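Local coordinates for protein COG0546: Predicted phosphatases (Streptococcus pneumoniae, PDB 2AH5) that is of unknown function but, as a member of the haloacid dehalogenase-like family, is probably a phosphatase, at residues T173-G185 / Q194-Y208. Residues are numbered along the deposited sequence; the frame is centred on the assembly and turned at random.
Sequences TGIQKLAITWGFG and QPDYIAHKPLEVLAY
Trp182 and Pro202 make the tight end of this contact. The proline CG sits 3.9 Å from the centroid of the indole six-membered ring, almost on its normal, a CH-pi contact. Ile180 CD1 lies against the opposite ring face, and Val205 CG2 meets the edge at Trp182 CH2. A chi1 of 67° tucks the indole back between its own backbone N and carbonyl, and Trp182 NE1 bonds to Thr14 O. Back within strand 176-180, Leu178, its CG anti to the backbone N (chi1 -165°), runs alongside Tyr197, and its CD1 packs between sheet and helix 204-208, 4.0 Å from Val205 CG1. Ala179 N to Tyr197 O, Ala199 N to Ala179 O and Thr181 N to Ala199 O pair the strands in parallel, adding 197-199 as an edge strand of the Rossmann-like HAD sheet and closing a beta-alpha-beta unit.

The other end is polar and more open to solvent. Asp196 clasps Lys177 twice: its N bonds to Lys177 O, while OD2 takes Lys177 N through its anti lone pair (2.9 Å). Lys177 NZ, 4.7 Å from Asp196 OD2, reaches Gln194 O from above the carbonyl plane and also bonds to Tyr193 O. Tyr208 OH donates to Gln176 OE1 (2.5 Å), amide and ring nearly perpendicular. Apolar packing thus holds one end, whereas at exposed Asp196 a carboxylate extends the backbone ladder and meets the lysine charge through a bridging water.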
loop_
_atom_site.group_PDB
_atom_site.type_symbol
_atom_site.label_atom_id
_atom_site.label_comp_id
_atom_site.label_asym_id
_atom_site.label_seq_id
_atom_site.Cartn_x
_atom_site.Cartn_y
_atom_site.Cartn_z
ATOM N N THR A 173 4.553 -0.833 -15.736
ATOM C CA THR A 173 5.656 -1.792 -15.643
ATOM C C THR A 173 5.351 -3.070 -16.416
ATOM O O THR A 173 6.226 -3.907 -16.614
ATOM C CB THR A 173 5.930 -2.172 -14.172
ATOM O OG1 THR A 173 4.710 -2.605 -13.570
ATOM C CG2 THR A 173 6.484 -0.995 -13.399
ATOM N N GLY A 174 4.108 -3.224 -16.859
ATOM C CA GLY A 174 3.713 -4.433 -17.579
ATOM C C GLY A 174 3.362 -5.668 -16.742
ATOM O O GLY A 174 3.259 -6.770 -17.274
ATOM N N ILE A 175 3.168 -5.507 -15.436
ATOM C CA ILE A 175 2.778 -6.682 -14.626
ATOM C C ILE A 175 1.252 -6.744 -14.562
ATOM O O ILE A 175 0.567 -5.761 -14.874
ATOM C CB ILE A 175 3.378 -6.659 -13.187
ATOM C CG1 ILE A 175 2.804 -5.490 -12.380
ATOM C CG2 ILE A 175 4.937 -6.571 -13.221
ATOM C CD1 ILE A 175 3.122 -5.544 -10.887
ATOM N N GLN A 176 0.708 -7.884 -14.156
ATOM C CA GLN A 176 -0.739 -7.975 -14.028
ATOM C C GLN A 176 -1.191 -7.221 -12.756
ATOM O O GLN A 176 -0.377 -6.908 -11.885
ATOM C CB GLN A 176 -1.175 -9.422 -13.966
ATOM C CG GLN A 176 -1.160 -10.159 -15.329
ATOM C CD GLN A 176 -1.722 -11.541 -15.203
ATOM O OE1 GLN A 176 -2.761 -11.738 -14.567
ATOM N NE2 GLN A 176 -1.030 -12.522 -15.778
ATOM N N LYS A 177 -2.486 -6.923 -12.680
ATOM C CA LYS A 177 -3.059 -6.142 -11.567
ATOM C C LYS A 177 -4.307 -6.834 -11.062
ATOM O O LYS A 177 -5.209 -7.184 -11.848
ATOM C CB LYS A 177 -3.341 -4.673 -11.963
ATOM C CG LYS A 177 -3.563 -4.438 -13.469
ATOM C CD LYS A 177 -4.052 -3.019 -13.770
ATOM C CE LYS A 177 -3.782 -2.599 -15.208
ATOM N NZ LYS A 177 -4.608 -3.359 -16.218
ATOM N N LEU A 178 -4.322 -7.051 -9.749
ATOM C CA LEU A 178 -5.450 -7.648 -9.062
ATOM C C LEU A 178 -5.994 -6.624 -8.062
ATOM O O LEU A 178 -5.318 -6.291 -7.059
ATOM C CB LEU A 178 -5.015 -8.923 -8.342
ATOM C CG LEU A 178 -6.137 -9.871 -7.857
ATOM C CD1 LEU A 178 -5.573 -11.262 -7.662
ATOM C CD2 LEU A 178 -6.858 -9.388 -6.606
ATOM N N ALA A 179 -7.188 -6.106 -8.346
ATOM C CA ALA A 179 -7.787 -5.057 -7.511
ATOM C C ALA A 179 -8.478 -5.663 -6.296
ATOM O O ALA A 179 -9.196 -6.650 -6.420
ATOM C CB ALA A 179 -8.814 -4.210 -8.316
ATOM N N ILE A 180 -8.295 -5.041 -5.135
ATOM C CA ILE A 180 -9.020 -5.470 -3.937
ATOM C C ILE A 180 -9.837 -4.312 -3.395
ATOM O O ILE A 180 -9.421 -3.149 -3.493
ATOM C CB ILE A 180 -8.093 -6.107 -2.864
ATOM C CG1 ILE A 180 -7.196 -5.054 -2.157
ATOM C CG2 ILE A 180 -7.340 -7.327 -3.492
ATOM C CD1 ILE A 180 -7.861 -4.398 -0.906
ATOM N N THR A 181 -11.014 -4.622 -2.851
ATOM C CA THR A 181 -11.972 -3.569 -2.513
ATOM C C THR A 181 -12.310 -3.504 -1.023
ATOM O O THR A 181 -13.210 -2.745 -0.634
ATOM C CB THR A 181 -13.284 -3.723 -3.326
ATOM O OG1 THR A 181 -13.901 -4.959 -2.964
ATOM C CG2 THR A 181 -13.008 -3.745 -4.832
ATOM N N TRP A 182 -11.625 -4.314 -0.206
ATOM C CA TRP A 182 -11.802 -4.295 1.261
ATOM C C TRP A 182 -10.975 -3.176 1.904
ATOM O O TRP A 182 -11.004 -2.993 3.136
ATOM C CB TRP A 182 -11.449 -5.656 1.895
ATOM C CG TRP A 182 -9.996 -6.043 1.815
ATOM C CD1 TRP A 182 -8.956 -5.508 2.537
ATOM C CD2 TRP A 182 -9.428 -7.070 0.994
ATOM N NE1 TRP A 182 -7.775 -6.139 2.204
ATOM C CE2 TRP A 182 -8.032 -7.091 1.250
ATOM C CE3 TRP A 182 -9.957 -7.963 0.052
ATOM C CZ2 TRP A 182 -7.157 -7.962 0.593
ATOM C CZ3 TRP A 182 -9.081 -8.835 -0.603
ATOM C CH2 TRP A 182 -7.701 -8.834 -0.327
ATOM N N GLY A 183 -10.234 -2.446 1.075
ATOM C CA GLY A 183 -9.250 -1.472 1.557
ATOM C C GLY A 183 -9.640 -0.026 1.343
ATOM O O GLY A 183 -10.822 0.336 1.446
ATOM N N PHE A 184 -8.648 0.796 1.027
ATOM C CA PHE A 184 -8.832 2.246 1.096
ATOM C C PHE A 184 -9.310 2.876 -0.208
ATOM O O PHE A 184 -10.071 3.843 -0.170
ATOM C CB PHE A 184 -7.583 2.944 1.676
ATOM C CG PHE A 184 -7.151 2.396 3.022
ATOM C CD1 PHE A 184 -8.090 1.870 3.915
ATOM C CD2 PHE A 184 -5.815 2.433 3.402
ATOM C CE1 PHE A 184 -7.697 1.362 5.154
ATOM C CE2 PHE A 184 -5.412 1.941 4.645
ATOM C CZ PHE A 184 -6.354 1.387 5.512
ATOM N N GLY A 185 -8.911 2.306 -1.346
ATOM C CA GLY A 185 -9.351 2.807 -2.635
ATOM C C GLY A 185 -10.773 2.373 -2.940
ATOM O O GLY A 185 -11.241 1.338 -2.436
ATOM N N GLN A 194 -9.094 -1.534 -15.589
ATOM C CA GLN A 194 -9.170 -2.874 -16.209
ATOM C C GLN A 194 -8.276 -3.920 -15.481
ATOM O O GLN A 194 -7.331 -4.483 -16.084
ATOM C CB GLN A 194 -8.838 -2.832 -17.729
ATOM C CG GLN A 194 -9.802 -1.975 -18.585
ATOM C CD GLN A 194 -9.687 -0.488 -18.297
ATOM O OE1 GLN A 194 -8.597 0.096 -18.361
ATOM N NE2 GLN A 194 -10.828 0.140 -17.994
ATOM N N PRO A 195 -8.547 -4.161 -14.176
ATOM C CA PRO A 195 -7.756 -5.189 -13.492
ATOM C C PRO A 195 -7.963 -6.569 -14.093
ATOM O O PRO A 195 -9.019 -6.870 -14.670
ATOM C CB PRO A 195 -8.306 -5.191 -12.057
ATOM C CG PRO A 195 -9.638 -4.546 -12.147
ATOM C CD PRO A 195 -9.562 -3.562 -13.282
ATOM N N ASP A 196 -6.994 -7.432 -13.876
ATOM C CA ASP A 196 -7.046 -8.800 -14.374
ATOM C C ASP A 196 -7.949 -9.702 -13.559
ATOM O O ASP A 196 -8.425 -10.725 -14.042
ATOM C CB ASP A 196 -5.634 -9.365 -14.456
ATOM C CG ASP A 196 -4.779 -8.596 -15.445
ATOM O OD1 ASP A 196 -5.080 -8.669 -16.664
ATOM O OD2 ASP A 196 -3.870 -7.861 -15.012
ATOM N N TYR A 197 -8.179 -9.309 -12.311
ATOM C CA TYR A 197 -9.034 -10.041 -11.383
ATOM C C TYR A 197 -9.391 -9.058 -10.274
ATOM O O TYR A 197 -8.671 -8.073 -10.043
ATOM C CB TYR A 197 -8.281 -11.237 -10.818
ATOM C CG TYR A 197 -9.130 -12.184 -9.998
ATOM C CD1 TYR A 197 -9.845 -13.242 -10.607
ATOM C CD2 TYR A 197 -9.192 -12.051 -8.615
ATOM C CE1 TYR A 197 -10.612 -14.129 -9.838
ATOM C CE2 TYR A 197 -9.955 -12.923 -7.839
ATOM C CZ TYR A 197 -10.651 -13.945 -8.454
ATOM O OH TYR A 197 -11.399 -14.767 -7.644
ATOM N N ILE A 198 -10.512 -9.308 -9.597
ATOM C CA ILE A 198 -10.948 -8.405 -8.525
ATOM C C ILE A 198 -11.461 -9.219 -7.341
ATOM O O ILE A 198 -12.016 -10.295 -7.535
ATOM C CB ILE A 198 -12.007 -7.357 -9.015
ATOM C CG1 ILE A 198 -12.319 -6.320 -7.920
ATOM C CG2 ILE A 198 -13.250 -8.032 -9.509
ATOM C CD1 ILE A 198 -12.744 -4.922 -8.482
ATOM N N ALA A 199 -11.257 -8.720 -6.125
ATOM C CA ALA A 199 -11.695 -9.432 -4.922
ATOM C C ALA A 199 -12.204 -8.473 -3.879
ATOM O O ALA A 199 -11.530 -7.503 -3.542
ATOM C CB ALA A 199 -10.558 -10.262 -4.312
ATOM N N HIS A 200 -13.356 -8.787 -3.303
ATOM C CA HIS A 200 -13.830 -7.997 -2.161
ATOM C C HIS A 200 -13.497 -8.623 -0.794
ATOM O O HIS A 200 -13.704 -7.994 0.248
ATOM C CB HIS A 200 -15.332 -7.630 -2.285
ATOM C CG HIS A 200 -16.278 -8.770 -2.069
ATOM N ND1 HIS A 200 -16.479 -9.762 -3.005
ATOM C CD2 HIS A 200 -17.116 -9.048 -1.043
ATOM C CE1 HIS A 200 -17.382 -10.618 -2.553
ATOM N NE2 HIS A 200 -17.775 -10.213 -1.358
ATOM N N LYS A 201 -12.993 -9.859 -0.822
ATOM C CA LYS A 201 -12.604 -10.593 0.365
ATOM C C LYS A 201 -11.282 -11.310 0.108
ATOM O O LYS A 201 -11.081 -11.849 -0.987
ATOM C CB LYS A 201 -13.640 -11.670 0.714
ATOM C CG LYS A 201 -14.940 -11.172 1.318
ATOM C CD LYS A 201 -15.857 -12.381 1.451
ATOM C CE LYS A 201 -16.707 -12.337 2.723
ATOM N NZ LYS A 201 -17.567 -13.564 2.827
ATOM N N PRO A 202 -10.397 -11.357 1.114
ATOM C CA PRO A 202 -9.085 -11.982 0.899
ATOM C C PRO A 202 -9.112 -13.364 0.264
ATOM O O PRO A 202 -8.333 -13.592 -0.651
ATOM C CB PRO A 202 -8.482 -12.018 2.308
ATOM C CG PRO A 202 -9.060 -10.752 2.931
ATOM C CD PRO A 202 -10.499 -10.807 2.481
ATOM N N LEU A 203 -9.985 -14.280 0.705
ATOM C CA LEU A 203 -9.938 -15.660 0.157
ATOM C C LEU A 203 -10.440 -15.787 -1.285
ATOM O O LEU A 203 -10.099 -16.753 -2.020
ATOM C CB LEU A 203 -10.553 -16.714 1.107
ATOM C CG LEU A 203 -9.968 -16.777 2.528
ATOM C CD1 LEU A 203 -10.558 -17.969 3.305
ATOM C CD2 LEU A 203 -8.443 -16.835 2.551
ATOM N N GLU A 204 -11.150 -14.760 -1.745
ATOM C CA GLU A 204 -11.526 -14.689 -3.150
ATOM C C GLU A 204 -10.253 -14.573 -4.080
ATOM O O GLU A 204 -10.246 -15.014 -5.229
ATOM C CB GLU A 204 -12.435 -13.497 -3.309
ATOM C CG GLU A 204 -13.178 -13.453 -4.587
ATOM C CD GLU A 204 -14.108 -12.253 -4.643
ATOM O OE1 GLU A 204 -14.187 -11.475 -3.649
ATOM O OE2 GLU A 204 -14.734 -12.106 -5.702
ATOM N N VAL A 205 -9.176 -14.023 -3.524
ATOM C CA VAL A 205 -7.918 -13.834 -4.268
ATOM C C VAL A 205 -7.378 -15.178 -4.758
ATOM O O VAL A 205 -6.777 -15.293 -5.823
ATOM C CB VAL A 205 -6.853 -13.133 -3.396
ATOM C CG1 VAL A 205 -5.499 -13.144 -4.095
ATOM C CG2 VAL A 205 -7.249 -11.672 -3.103
ATOM N N LEU A 206 -7.608 -16.206 -3.953
ATOM C CA LEU A 206 -6.965 -17.503 -4.136
ATOM C C LEU A 206 -7.425 -18.181 -5.405
ATOM O O LEU A 206 -6.648 -18.863 -6.052
ATOM C CB LEU A 206 -7.278 -18.388 -2.939
ATOM C CG LEU A 206 -6.562 -17.967 -1.676
ATOM C CD1 LEU A 206 -7.144 -18.768 -0.512
ATOM C CD2 LEU A 206 -5.042 -18.208 -1.812
ATOM N N ALA A 207 -8.692 -17.965 -5.757
ATOM C CA ALA A 207 -9.318 -18.573 -6.937
ATOM C C ALA A 207 -8.620 -18.197 -8.240
ATOM O O ALA A 207 -8.598 -18.986 -9.190
ATOM C CB ALA A 207 -10.811 -18.190 -6.999
ATOM N N TYR A 208 -8.035 -16.993 -8.298
ATOM C CA TYR A 208 -7.326 -16.584 -9.493
ATOM C C TYR A 208 -6.183 -17.521 -9.799
ATOM O O TYR A 208 -5.927 -17.817 -10.962
ATOM C CB TYR A 208 -6.805 -15.140 -9.413
ATOM C CG TYR A 208 -6.263 -14.624 -10.733
ATOM C CD1 TYR A 208 -7.080 -14.571 -11.869
ATOM C CD2 TYR A 208 -4.934 -14.207 -10.855
ATOM C CE1 TYR A 208 -6.597 -14.090 -13.080
ATOM C CE2 TYR A 208 -4.429 -13.732 -12.073
ATOM C CZ TYR A 208 -5.269 -13.677 -13.179
ATOM O OH TYR A 208 -4.818 -13.203 -14.396
HETATM O O HOH W 1 -3.204 -5.832 -16.762
#